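Benzoylformate Decarboxylase (Polynucleobacter necessarius, PDB 4K9Q) binds thiamine diphosphate and a magnesium ion and probably catalyses the non-oxidative decarboxylation of benzoylformate to benzaldehyde. Local coordinates at residues 223-228 with 326-331; 197-202 with 262-267; 16-21 with 37-42; 64-69 with 93-98. All blocks are in the same frame, centred on the assembly; numbering follows the deposited sequence.

Overall arrangement
Two pairs of contacts lie on opposite sides of the chain's centre. Contacts 3 and 4 come first in sequence and belong to one parallel sheet in the N-terminal thiamine-diphosphate-binding domain. Their centres are about 12 Å apart, and strands 19-22 and 66-69, one from each contact, are neighbours in that sheet. Contacts 1 and 2 lie in and beside the central domain, with centres about 11 Å apart; their segments alternate along the chain, and Arg-329 NH2 of contact 1 reaches Ser-197 O of contact 2 at 2.7 Å. Centres of the two pairs are about 46 to 48 Å apart, so the pairs belong to separate parts of the fold, the N-terminal sheet and the central domain with the chain leaving it.

Contact 1 of 4, residues 223-228 with 326-331; sequences RLNAPV and IDQREK
Arg-223, in the last turn of helix 214-224, meets the 326-331 loop with both its backbone and its side chain. Its carbonyl accepts the backbone N-H of Arg-329, with N to O at 2.9 Å, and the CA of Gln-328 brings a C-H to the same oxygen. The side chain is bent twice, at chi2 (69°) and chi3 (64°), which turns the guanidinium toward Ile-326: CD rests against the backbone of Gln-328, and NH1 donates to Ile-326 O at 2.9 Å. That oxygen lies at the guanidinium edge, in its plane. Next comes Leu-224, whose CD2 touches CG2 of Ile-326 at 3.6 Å, the two side chains crossing at about a right angle; Ile-194 of helix 184-196 packs against both. Leu-224 O takes a hydrogen bond from a water at 2.7 Å, and CD of Arg-329 lies close to the same carbonyl oxygen. The guanidinium of Arg-329 continues to Ser-197 O. The helix ends at Asn-225, the first residue to leave helical angles, with positive phi (48°). The chain that follows the central domain's alpha/beta sheet thus runs across the C-terminal end of this helix and supplies two donors to it, Arg-329 N and, to Glu-222 O, Gln-328 NE2. Asn-225 ND2 donates to Arg-329 O at 2.8 Å, from above the carbonyl plane, whereas NE2 of Gln-328 approaches that oxygen in the plane, on a lone pair, at 2.8 Å. Two side-chain amides therefore grip one backbone oxygen. Across the Asn-225 amide lies the aliphatic part of Lys-331, with CD 3.6 Å from ND2.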
loop_
_atom_site.group_PDB
_atom_site.type_symbol
_atom_site.label_atom_id
_atom_site.label_comp_id
_atom_site.label_asym_id
_atom_site.label_seq_id
_atom_site.Cartn_x
_atom_site.Cartn_y
_atom_site.Cartn_z
ATOM N N ARG A 223 -9.985 -44.501 12.972
ATOM C CA ARG A 223 -10.926 -45.030 11.990
ATOM C C ARG A 223 -10.184 -45.578 10.768
ATOM O O ARG A 223 -10.564 -46.602 10.205
ATOM C CB ARG A 223 -11.908 -43.932 11.565
ATOM C CG ARG A 223 -13.034 -44.411 10.642
ATOM C CD ARG A 223 -13.986 -45.319 11.393
ATOM N NE ARG A 223 -14.672 -44.623 12.478
ATOM C CZ ARG A 223 -15.844 -44.010 12.340
ATOM N NH1 ARG A 223 -16.447 -44.010 11.162
ATOM N NH2 ARG A 223 -16.411 -43.398 13.375
ATOM N N LEU A 224 -9.120 -44.891 10.362
ATOM C CA LEU A 224 -8.335 -45.307 9.199
ATOM C C LEU A 224 -7.173 -46.220 9.541
ATOM O O LEU A 224 -6.602 -46.861 8.658
ATOM C CB LEU A 224 -7.789 -44.085 8.468
ATOM C CG LEU A 224 -8.788 -43.179 7.777
ATOM C CD1 LEU A 224 -8.076 -41.949 7.242
ATOM C CD2 LEU A 224 -9.484 -43.941 6.656
ATOM N N ASN A 225 -6.817 -46.278 10.819
ATOM C CA ASN A 225 -5.608 -46.980 11.231
ATOM C C ASN A 225 -4.423 -46.563 10.366
ATOM O O ASN A 225 -3.610 -47.396 9.957
ATOM C CB ASN A 225 -5.809 -48.495 11.171
ATOM C CG ASN A 225 -6.275 -49.072 12.491
ATOM O OD1 ASN A 225 -5.731 -48.752 13.546
ATOM N ND2 ASN A 225 -7.296 -49.920 12.441
ATOM N N ALA A 226 -4.330 -45.265 10.091
ATOM C CA ALA A 226 -3.256 -44.734 9.257
ATOM C C ALA A 226 -2.180 -44.071 10.112
ATOM O O ALA A 226 -2.472 -43.559 11.189
ATOM C CB ALA A 226 -3.814 -43.744 8.253
ATOM N N PRO A 227 -0.928 -44.086 9.632
ATOM C CA PRO A 227 0.127 -43.355 10.336
ATOM C C PRO A 227 -0.172 -41.857 10.335
ATOM O O PRO A 227 -0.675 -41.323 9.343
ATOM C CB PRO A 227 1.375 -43.647 9.497
ATOM C CG PRO A 227 0.853 -43.952 8.138
ATOM C CD PRO A 227 -0.446 -44.671 8.368
ATOM N N VAL A 228 0.147 -41.195 11.441
ATOM C CA VAL A 228 -0.047 -39.759 11.559
ATOM C C VAL A 228 1.302 -39.076 11.758
ATOM O O VAL A 228 2.096 -39.486 12.594
ATOM C CB VAL A 228 -0.963 -39.426 12.750
ATOM C CG1 VAL A 228 -1.034 -37.928 12.956
ATOM C CG2 VAL A 228 -2.363 -40.013 12.518
ATOM N N ILE A 326 -16.638 -42.397 6.448
ATOM C CA ILE A 326 -15.529 -43.326 6.283
ATOM C C ILE A 326 -15.707 -44.554 7.166
ATOM O O ILE A 326 -16.053 -44.437 8.339
ATOM C CB ILE A 326 -14.188 -42.633 6.601
ATOM C CG1 ILE A 326 -13.889 -41.567 5.545
ATOM C CG2 ILE A 326 -13.062 -43.640 6.656
ATOM C CD1 ILE A 326 -12.666 -40.746 5.851
ATOM N N ASP A 327 -15.470 -45.733 6.594
ATOM C CA ASP A 327 -15.611 -46.982 7.340
ATOM C C ASP A 327 -14.335 -47.372 8.079
ATOM O O ASP A 327 -13.224 -47.091 7.623
ATOM C CB ASP A 327 -16.034 -48.122 6.411
ATOM C CG ASP A 327 -17.498 -48.041 6.013
ATOM O OD1 ASP A 327 -18.325 -47.628 6.856
ATOM O OD2 ASP A 327 -17.816 -48.391 4.856
ATOM N N GLN A 328 -14.511 -48.029 9.220
ATOM C CA GLN A 328 -13.393 -48.541 10.001
ATOM C C GLN A 328 -12.511 -49.496 9.203
ATOM O O GLN A 328 -13.008 -50.386 8.519
ATOM C CB GLN A 328 -13.913 -49.262 11.239
ATOM C CG GLN A 328 -12.814 -49.862 12.088
ATOM C CD GLN A 328 -11.963 -48.803 12.764
ATOM O OE1 GLN A 328 -12.474 -47.953 13.500
ATOM N NE2 GLN A 328 -10.660 -48.848 12.517
ATOM N N ARG A 329 -11.199 -49.314 9.298
ATOM C CA ARG A 329 -10.253 -50.256 8.697
ATOM C C ARG A 329 -9.600 -51.152 9.742
ATOM O O ARG A 329 -9.534 -50.797 10.920
ATOM C CB ARG A 329 -9.170 -49.512 7.931
ATOM C CG ARG A 329 -9.696 -48.644 6.826
ATOM C CD ARG A 329 -8.560 -48.130 5.985
ATOM N NE ARG A 329 -9.050 -47.488 4.776
ATOM C CZ ARG A 329 -8.369 -47.435 3.638
ATOM N NH1 ARG A 329 -7.169 -47.989 3.556
ATOM N NH2 ARG A 329 -8.895 -46.828 2.582
ATOM N N GLU A 330 -9.119 -52.315 9.308
ATOM C CA GLU A 330 -8.399 -53.218 10.201
ATOM C C GLU A 330 -6.971 -52.725 10.410
ATOM O O GLU A 330 -6.428 -52.008 9.564
ATOM C CB GLU A 330 -8.402 -54.647 9.650
ATOM C CG GLU A 330 -9.738 -55.365 9.793
ATOM C CD GLU A 330 -9.676 -56.815 9.347
ATOM O OE1 GLU A 330 -8.827 -57.142 8.492
ATOM O OE2 GLU A 330 -10.475 -57.628 9.858
ATOM N N LYS A 331 -6.370 -53.092 11.541
ATOM C CA LYS A 331 -4.983 -52.724 11.814
ATOM C C LYS A 331 -4.116 -53.182 10.650
ATOM O O LYS A 331 -4.254 -54.309 10.173
ATOM C CB LYS A 331 -4.493 -53.340 13.128
ATOM C CG LYS A 331 -4.832 -52.523 14.367
ATOM C CD LYS A 331 -6.310 -52.604 14.706
ATOM C CE LYS A 331 -6.685 -51.592 15.779
ATOM N NZ LYS A 331 -5.841 -51.727 16.998
HETATM O O HOH W 1 -5.356 -47.562 6.393
#

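Contact 2 of 4, residues 197-202 with 262-267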
loop_
_atom_site.group_PDB
_atom_site.type_symbol
_atom_site.label_atom_id
_atom_site.label_comp_id
_atom_site.label_asym_id
_atom_site.label_seq_id
_atom_site.Cartn_x
_atom_site.Cartn_y
_atom_site.Cartn_z
ATOM N N SER A 197 -8.475 -45.426 -1.190
ATOM C CA SER A 197 -7.023 -45.529 -1.066
ATOM C C SER A 197 -6.592 -46.821 -0.378
ATOM O O SER A 197 -7.309 -47.351 0.470
ATOM C CB SER A 197 -6.460 -44.317 -0.314
ATOM O OG SER A 197 -6.792 -44.375 1.060
ATOM N N LYS A 198 -5.407 -47.306 -0.741
ATOM C CA LYS A 198 -4.875 -48.554 -0.197
ATOM C C LYS A 198 -4.120 -48.320 1.106
ATOM O O LYS A 198 -4.223 -49.102 2.056
ATOM C CB LYS A 198 -3.931 -49.212 -1.208
ATOM C CG LYS A 198 -4.590 -49.673 -2.503
ATOM C CD LYS A 198 -5.477 -50.894 -2.285
ATOM C CE LYS A 198 -6.947 -50.513 -2.248
ATOM N NZ LYS A 198 -7.376 -49.893 -3.537
ATOM N N ASN A 199 -3.356 -47.235 1.143
ATOM C CA ASN A 199 -2.448 -46.989 2.253
ATOM C C ASN A 199 -2.329 -45.496 2.540
ATOM O O ASN A 199 -1.277 -44.899 2.311
ATOM C CB ASN A 199 -1.071 -47.560 1.917
ATOM C CG ASN A 199 -0.215 -47.783 3.145
ATOM O OD1 ASN A 199 -0.692 -47.697 4.282
ATOM N ND2 ASN A 199 1.057 -48.091 2.925
ATOM N N PRO A 200 -3.414 -44.884 3.027
ATOM C CA PRO A 200 -3.413 -43.435 3.266
ATOM C C PRO A 200 -2.464 -43.041 4.396
ATOM O O PRO A 200 -2.197 -43.840 5.298
ATOM C CB PRO A 200 -4.862 -43.149 3.673
ATOM C CG PRO A 200 -5.350 -44.440 4.241
ATOM C CD PRO A 200 -4.694 -45.504 3.411
ATOM N N LEU A 201 -1.946 -41.820 4.327
ATOM C CA LEU A 201 -1.100 -41.282 5.388
ATOM C C LEU A 201 -1.651 -39.924 5.798
ATOM O O LEU A 201 -2.031 -39.120 4.949
ATOM C CB LEU A 201 0.355 -41.176 4.910
ATOM C CG LEU A 201 1.391 -40.494 5.817
ATOM C CD1 LEU A 201 2.775 -41.143 5.679
ATOM C CD2 LEU A 201 1.458 -39.002 5.496
ATOM N N LEU A 202 -1.718 -39.681 7.102
ATOM C CA LEU A 202 -2.284 -38.440 7.615
ATOM C C LEU A 202 -1.193 -37.481 8.066
ATOM O O LEU A 202 -0.240 -37.886 8.728
ATOM C CB LEU A 202 -3.233 -38.735 8.777
ATOM C CG LEU A 202 -4.519 -39.489 8.459
ATOM C CD1 LEU A 202 -5.216 -39.898 9.738
ATOM C CD2 LEU A 202 -5.423 -38.611 7.631
ATOM N N GLN A 262 7.078 -41.662 1.691
ATOM C CA GLN A 262 7.054 -42.666 0.627
ATOM C C GLN A 262 6.302 -43.931 1.047
ATOM O O GLN A 262 6.283 -44.294 2.225
ATOM C CB GLN A 262 8.476 -43.024 0.191
ATOM C CG GLN A 262 9.155 -41.949 -0.639
ATOM C CD GLN A 262 10.562 -42.338 -1.056
ATOM O OE1 GLN A 262 11.132 -43.301 -0.537
ATOM N NE2 GLN A 262 11.131 -41.590 -1.997
ATOM N N GLY A 263 5.673 -44.596 0.080
ATOM C CA GLY A 263 4.998 -45.855 0.343
ATOM C C GLY A 263 3.509 -45.721 0.610
ATOM O O GLY A 263 2.846 -46.696 0.979
ATOM N N HIS A 264 2.982 -44.512 0.426
ATOM C CA HIS A 264 1.570 -44.245 0.679
ATOM C C HIS A 264 0.934 -43.588 -0.537
ATOM O O HIS A 264 1.472 -42.621 -1.080
ATOM C CB HIS A 264 1.428 -43.377 1.926
ATOM C CG HIS A 264 1.974 -44.023 3.157
ATOM N ND1 HIS A 264 1.221 -44.852 3.961
ATOM C CD2 HIS A 264 3.212 -43.990 3.704
ATOM C CE1 HIS A 264 1.967 -45.290 4.960
ATOM N NE2 HIS A 264 3.179 -44.782 4.828
ATOM N N ASP A 265 -0.201 -44.122 -0.981
ATOM C CA ASP A 265 -0.814 -43.638 -2.221
ATOM C C ASP A 265 -1.583 -42.328 -2.060
ATOM O O ASP A 265 -1.679 -41.538 -2.998
ATOM C CB ASP A 265 -1.703 -44.712 -2.870
ATOM C CG ASP A 265 -2.791 -45.234 -1.942
ATOM O OD1 ASP A 265 -2.675 -45.078 -0.708
ATOM O OD2 ASP A 265 -3.764 -45.827 -2.461
ATOM N N LEU A 266 -2.126 -42.100 -0.872
ATOM C CA LEU A 266 -2.903 -40.890 -0.635
ATOM C C LEU A 266 -2.353 -40.152 0.580
ATOM O O LEU A 266 -2.219 -40.733 1.654
ATOM C CB LEU A 266 -4.386 -41.236 -0.429
ATOM C CG LEU A 266 -5.333 -40.060 -0.199
ATOM C CD1 LEU A 266 -5.358 -39.174 -1.428
ATOM C CD2 LEU A 266 -6.730 -40.549 0.142
ATOM N N ILE A 267 -2.033 -38.872 0.404
ATOM C CA ILE A 267 -1.550 -38.051 1.520
ATOM C C ILE A 267 -2.678 -37.109 1.944
ATOM O O ILE A 267 -3.161 -36.313 1.143
ATOM C CB ILE A 267 -0.305 -37.220 1.130
ATOM C CG1 ILE A 267 0.766 -38.105 0.472
ATOM C CG2 ILE A 267 0.265 -36.494 2.347
ATOM C CD1 ILE A 267 1.144 -39.310 1.284
#
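His-264 and Leu-201 cross at about a right angle, the leucine's CD1 lying over one face of the imidazole, 3.8 Å from the ring centroid and offset toward the rim. The two residues sit where strands 201-204 and 266-270 enter the parallel sheet of the central domain, which has the 3-2-1-4-5-6 strand order of a Rossmann-like fold. The evidence for pairing is the parallel bridge of Leu-201 with Ile-267 and the bond from Leu-201 N to Leu-266 O, 2.9 Å. On the sheet face that carries Leu-201 and Ile-267, these two side chains run side by side and point the same way; Ile-261 touches both. At the imidazole edge the contact becomes polar. ND1 donates to Asn-199 O at 3.0 Å, with that oxygen 5° out of the ring plane but the donor well above the plane of the carbonyl. The Asn-199 amide crosses the ring obliquely, the planes 44° apart, and its ND2 makes a weak hydrogen bond to Gly-263 O. Asp-265 turns its carboxylate toward the turn after helix 184-196. Its chi1 of 56° sets CG between the backbone N and the carbonyl carbon, from where both oxygens receive consecutive backbone N-H groups. OD1 takes Asn-199 N at 2.9 Å from the syn side, though out of the carboxylate plane. The other bond is nearly straight: Lys-198 N meets the syn lone pair of Asp-265 OD2 at 2.8 Å.

Contact 3 of 4, residues 16-21 with 37-42; sequences QVTTVV and SDFNYV
Asp-38 O and Thr-18 OG1 are joined through a water that lies 2.6 Å from the carbonyl oxygen, to which it donates, and 3.0 Å from the hydroxyl. The carboxylate of Asp-38 is engaged elsewhere, in a salt bridge with Arg-13 of helix 4-15. Phe-39 follows, its ring lying under Thr-18: CB of the threonine stands almost on the ring normal, 3.9 Å from the centroid, in a CH-pi contact, and CG2 touches CZ at 3.8 Å. With chi1 at 63°, Thr-18 places OG1 between its backbone N and carbonyl carbon, which leaves CG2 over the ring while the hydroxyl meets the water. Phe-9 stacks edge-to-face with the same phenylalanine. From Asn-40 onward the segments pair as parallel strands, the 19-21 and 40-42 axes 16° apart. Asn-40 N donates to Thr-18 O, and Asn-40 O accepts from Val-20 N, both at 2.9 Å. This is the beta-alpha-beta unit formed by strand 19-22, helix 29-32 and strand 40-43, at the margin of the N-terminal domain's sheet within the chain. Tyr-41 then turns to the sheet face shared with Val-20, whose CG1 meets CD2 of the tyrosine ring obliquely at 3.8 Å; Pro-475 of the second subunit packs on the tyrosine as well. Val-42 N donates to Val-20 O, at 2.8 Å, and the ladder runs on through a backbone bond of Val-42 with Gly-22; the Val-42 side chain shares the opposite face with Val-21. Direct backbone bonds thus hold the paired strands, whereas at the entry to the ladder an aromatic face and bridging water join the two segments.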
loop_
_atom_site.group_PDB
_atom_site.type_symbol
_atom_site.label_atom_id
_atom_site.label_comp_id
_atom_site.label_asym_id
_atom_site.label_seq_id
_atom_site.Cartn_x
_atom_site.Cartn_y
_atom_site.Cartn_z
ATOM N N GLN A 16 -16.571 -9.062 26.369
ATOM C CA GLN A 16 -15.721 -9.802 27.296
ATOM C C GLN A 16 -14.237 -9.737 26.930
ATOM O O GLN A 16 -13.494 -10.711 27.090
ATOM C CB GLN A 16 -16.205 -11.242 27.441
ATOM C CG GLN A 16 -17.665 -11.314 27.905
ATOM C CD GLN A 16 -18.145 -12.736 28.106
ATOM O OE1 GLN A 16 -17.399 -13.595 28.572
ATOM N NE2 GLN A 16 -19.397 -12.995 27.743
ATOM N N VAL A 17 -13.822 -8.575 26.442
ATOM C CA VAL A 17 -12.420 -8.310 26.137
ATOM C C VAL A 17 -11.953 -7.256 27.135
ATOM O O VAL A 17 -12.110 -6.056 26.904
ATOM C CB VAL A 17 -12.274 -7.820 24.681
ATOM C CG1 VAL A 17 -10.824 -7.450 24.361
ATOM C CG2 VAL A 17 -12.777 -8.905 23.720
ATOM N N THR A 18 -11.408 -7.703 28.261
ATOM C CA THR A 18 -11.134 -6.774 29.359
ATOM C C THR A 18 -9.671 -6.775 29.814
ATOM O O THR A 18 -9.347 -6.298 30.907
ATOM C CB THR A 18 -12.074 -7.018 30.564
ATOM O OG1 THR A 18 -11.849 -8.328 31.091
ATOM C CG2 THR A 18 -13.538 -6.898 30.127
ATOM N N THR A 19 -8.792 -7.304 28.969
ATOM C CA THR A 19 -7.360 -7.212 29.225
ATOM C C THR A 19 -6.673 -6.351 28.177
ATOM O O THR A 19 -6.877 -6.539 26.980
ATOM C CB THR A 19 -6.679 -8.591 29.269
ATOM O OG1 THR A 19 -7.312 -9.397 30.272
ATOM C CG2 THR A 19 -5.193 -8.435 29.620
ATOM N N VAL A 20 -5.850 -5.414 28.647
ATOM C CA VAL A 20 -5.041 -4.567 27.789
ATOM C C VAL A 20 -3.570 -4.813 28.117
ATOM O O VAL A 20 -3.147 -4.606 29.256
ATOM C CB VAL A 20 -5.341 -3.061 28.033
ATOM C CG1 VAL A 20 -4.402 -2.194 27.196
ATOM C CG2 VAL A 20 -6.816 -2.721 27.741
ATOM N N VAL A 21 -2.790 -5.273 27.146
ATOM C CA VAL A 21 -1.345 -5.326 27.334
ATOM C C VAL A 21 -0.769 -4.091 26.644
ATOM O O VAL A 21 -1.149 -3.764 25.522
ATOM C CB VAL A 21 -0.724 -6.604 26.731
ATOM C CG1 VAL A 21 0.739 -6.722 27.157
ATOM C CG2 VAL A 21 -1.514 -7.842 27.150
ATOM N N SER A 37 -11.252 -0.661 37.207
ATOM C CA SER A 37 -10.773 -1.740 38.056
ATOM C C SER A 37 -11.204 -3.119 37.587
ATOM O O SER A 37 -10.615 -4.128 37.993
ATOM C CB SER A 37 -11.257 -1.512 39.493
ATOM O OG SER A 37 -12.645 -1.231 39.497
ATOM N N ASP A 38 -12.228 -3.181 36.740
ATOM C CA ASP A 38 -12.655 -4.477 36.228
ATOM C C ASP A 38 -11.935 -4.869 34.938
ATOM O O ASP A 38 -12.211 -5.918 34.368
ATOM C CB ASP A 38 -14.180 -4.564 36.082
ATOM C CG ASP A 38 -14.752 -3.543 35.112
ATOM O OD1 ASP A 38 -14.177 -2.448 34.943
ATOM O OD2 ASP A 38 -15.811 -3.841 34.530
ATOM N N PHE A 39 -11.019 -4.017 34.484
ATOM C CA PHE A 39 -10.122 -4.379 33.387
ATOM C C PHE A 39 -8.745 -4.610 33.994
ATOM O O PHE A 39 -8.475 -4.167 35.112
ATOM C CB PHE A 39 -10.042 -3.254 32.358
ATOM C CG PHE A 39 -11.218 -3.198 31.421
ATOM C CD1 PHE A 39 -12.502 -2.998 31.908
ATOM C CD2 PHE A 39 -11.034 -3.327 30.050
ATOM C CE1 PHE A 39 -13.573 -2.952 31.049
ATOM C CE2 PHE A 39 -12.096 -3.276 29.189
ATOM C CZ PHE A 39 -13.374 -3.088 29.685
ATOM N N ASN A 40 -7.885 -5.310 33.265
ATOM C CA ASN A 40 -6.502 -5.512 33.691
ATOM C C ASN A 40 -5.563 -4.882 32.678
ATOM O O ASN A 40 -5.683 -5.145 31.487
ATOM C CB ASN A 40 -6.185 -6.999 33.805
ATOM C CG ASN A 40 -6.704 -7.614 35.093
ATOM O OD1 ASN A 40 -6.804 -6.945 36.122
ATOM N ND2 ASN A 40 -7.021 -8.902 35.045
ATOM N N TYR A 41 -4.651 -4.039 33.148
ATOM C CA TYR A 41 -3.595 -3.496 32.298
ATOM C C TYR A 41 -2.301 -4.197 32.661
ATOM O O TYR A 41 -1.925 -4.260 33.840
ATOM C CB TYR A 41 -3.439 -1.993 32.511
ATOM C CG TYR A 41 -2.431 -1.346 31.585
ATOM C CD1 TYR A 41 -1.082 -1.301 31.914
ATOM C CD2 TYR A 41 -2.828 -0.784 30.375
ATOM C CE1 TYR A 41 -0.162 -0.717 31.073
ATOM C CE2 TYR A 41 -1.912 -0.187 29.525
ATOM C CZ TYR A 41 -0.578 -0.155 29.883
ATOM O OH TYR A 41 0.348 0.431 29.049
ATOM N N VAL A 42 -1.626 -4.713 31.643
ATOM C CA VAL A 42 -0.362 -5.418 31.822
ATOM C C VAL A 42 0.754 -4.659 31.116
ATOM O O VAL A 42 0.803 -4.613 29.879
ATOM C CB VAL A 42 -0.429 -6.857 31.256
ATOM C CG1 VAL A 42 0.934 -7.549 31.369
ATOM C CG2 VAL A 42 -1.506 -7.664 31.958
HETATM O O HOH W 2 -10.058 -8.394 33.546
HETATM O O HOH W 3 -13.362 -8.073 33.619
#

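Contact 4 of 4, residues 64-69 with 93-98; sequences PVIVNI and IITAGQ
Thr-95 makes the tightest part of the contact. Its chi1 of 71° brings OG1 back against the neighbouring strand, where the hydroxyl donates to Val-67 O at 2.8 Å while Thr-95 N donates to the same oxygen at 2.7 Å. OG1 also accepts from Asn-68 ND2, at 3.0 Å and near the plane of that amide. One threonine hydroxyl thus links a backbone carbonyl to a side-chain amide inside a fully buried ladder. On the face opposite Asn-68 and Thr-95, Ile-94 lies alongside Val-67, pointing the same way, and its CD1 comes to 3.7 Å from CB of the valine. Packing is looser where Pro-64 CB and Ile-93 CD1 are 4.1 Å apart. At the other end the bond from Gly-97 N to Ile-69 O is longer, 3.3 Å, and Gly-97 N also bonds weakly to Glu-28. Neither end is a solvent side, since every touching residue is buried. Four parallel bridges pair strands 66-69 and 93-98, their axes 23° apart; in the six-stranded sheet they are the middle two, between strands 19-22 and 154-159. Helix 47-61 packs on Val-67 through Val-50 and Ala-54; helix 135-147 covers the opposite face, with Phe-139 on Thr-95 and Tyr-143 on Pro-64.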
loop_
_atom_site.group_PDB
_atom_site.type_symbol
_atom_site.label_atom_id
_atom_site.label_comp_id
_atom_site.label_asym_id
_atom_site.label_seq_id
_atom_site.Cartn_x
_atom_site.Cartn_y
_atom_site.Cartn_z
ATOM N N PRO A 64 -10.125 -12.316 21.928
ATOM C CA PRO A 64 -9.181 -11.220 21.706
ATOM C C PRO A 64 -8.598 -10.661 23.000
ATOM O O PRO A 64 -9.192 -10.756 24.075
ATOM C CB PRO A 64 -10.040 -10.157 21.016
ATOM C CG PRO A 64 -11.163 -10.933 20.373
ATOM C CD PRO A 64 -11.451 -12.028 21.353
ATOM N N VAL A 65 -7.412 -10.088 22.866
ATOM C CA VAL A 65 -6.793 -9.286 23.902
ATOM C C VAL A 65 -6.448 -7.963 23.219
ATOM O O VAL A 65 -6.127 -7.948 22.032
ATOM C CB VAL A 65 -5.517 -9.960 24.446
ATOM C CG1 VAL A 65 -4.766 -8.999 25.380
ATOM C CG2 VAL A 65 -5.871 -11.267 25.171
ATOM N N ILE A 66 -6.558 -6.853 23.939
ATOM C CA ILE A 66 -6.196 -5.558 23.378
ATOM C C ILE A 66 -4.723 -5.253 23.626
ATOM O O ILE A 66 -4.218 -5.444 24.733
ATOM C CB ILE A 66 -7.048 -4.428 23.968
ATOM C CG1 ILE A 66 -8.503 -4.591 23.517
ATOM C CG2 ILE A 66 -6.506 -3.078 23.533
ATOM C CD1 ILE A 66 -9.430 -3.637 24.192
ATOM N N VAL A 67 -4.041 -4.815 22.575
ATOM C CA VAL A 67 -2.696 -4.274 22.666
ATOM C C VAL A 67 -2.843 -2.752 22.565
ATOM O O VAL A 67 -3.566 -2.251 21.712
ATOM C CB VAL A 67 -1.810 -4.815 21.513
ATOM C CG1 VAL A 67 -0.546 -3.970 21.340
ATOM C CG2 VAL A 67 -1.452 -6.281 21.762
ATOM N N ASN A 68 -2.191 -2.013 23.453
ATOM C CA ASN A 68 -2.229 -0.552 23.392
ATOM C C ASN A 68 -0.795 -0.047 23.385
ATOM O O ASN A 68 -0.079 -0.174 24.383
ATOM C CB ASN A 68 -3.008 0.020 24.581
ATOM C CG ASN A 68 -3.228 1.524 24.478
ATOM O OD1 ASN A 68 -2.896 2.271 25.403
ATOM N ND2 ASN A 68 -3.803 1.975 23.363
ATOM N N ILE A 69 -0.369 0.499 22.248
ATOM C CA ILE A 69 1.001 0.967 22.105
ATOM C C ILE A 69 1.057 2.382 21.545
ATOM O O ILE A 69 0.029 2.958 21.169
ATOM C CB ILE A 69 1.848 -0.017 21.278
ATOM C CG1 ILE A 69 1.260 -0.200 19.872
ATOM C CG2 ILE A 69 1.963 -1.364 22.006
ATOM C CD1 ILE A 69 1.916 -1.348 19.101
ATOM N N ILE A 93 -6.545 -7.354 18.996
ATOM C CA ILE A 93 -6.959 -6.024 18.574
ATOM C C ILE A 93 -5.831 -5.056 18.906
ATOM O O ILE A 93 -5.647 -4.664 20.073
ATOM C CB ILE A 93 -8.280 -5.610 19.236
ATOM C CG1 ILE A 93 -9.383 -6.592 18.825
ATOM C CG2 ILE A 93 -8.655 -4.176 18.836
ATOM C CD1 ILE A 93 -10.715 -6.355 19.522
ATOM N N ILE A 94 -5.053 -4.705 17.885
ATOM C CA ILE A 94 -3.908 -3.822 18.078
ATOM C C ILE A 94 -4.367 -2.375 18.028
ATOM O O ILE A 94 -4.910 -1.927 17.017
ATOM C CB ILE A 94 -2.821 -4.018 17.000
ATOM C CG1 ILE A 94 -2.434 -5.501 16.821
ATOM C CG2 ILE A 94 -1.601 -3.142 17.335
ATOM C CD1 ILE A 94 -1.859 -6.173 18.043
ATOM N N THR A 95 -4.166 -1.636 19.114
ATOM C CA THR A 95 -4.511 -0.221 19.102
ATOM C C THR A 95 -3.274 0.624 19.341
ATOM O O THR A 95 -2.423 0.273 20.150
ATOM C CB THR A 95 -5.595 0.133 20.141
ATOM O OG1 THR A 95 -5.051 0.060 21.468
ATOM C CG2 THR A 95 -6.766 -0.825 20.021
ATOM N N ALA A 96 -3.154 1.718 18.603
ATOM C CA ALA A 96 -2.101 2.686 18.879
ATOM C C ALA A 96 -2.703 4.079 18.935
ATOM O O ALA A 96 -3.519 4.439 18.088
ATOM C CB ALA A 96 -1.023 2.632 17.813
ATOM N N GLY A 97 -2.303 4.868 19.927
ATOM C CA GLY A 97 -2.707 6.258 19.959
ATOM C C GLY A 97 -2.155 6.979 18.746
ATOM O O GLY A 97 -1.157 6.564 18.148
ATOM N N GLN A 98 -2.823 8.059 18.382
ATOM C CA GLN A 98 -2.451 8.905 17.264
ATOM C C GLN A 98 -2.475 10.344 17.775
ATOM O O GLN A 98 -3.149 10.639 18.779
ATOM C CB GLN A 98 -3.473 8.717 16.137
ATOM C CG GLN A 98 -3.379 9.691 14.946
ATOM C CD GLN A 98 -2.069 9.555 14.170
ATOM O OE1 GLN A 98 -1.007 9.943 14.666
ATOM N NE2 GLN A 98 -2.140 9.008 12.950
#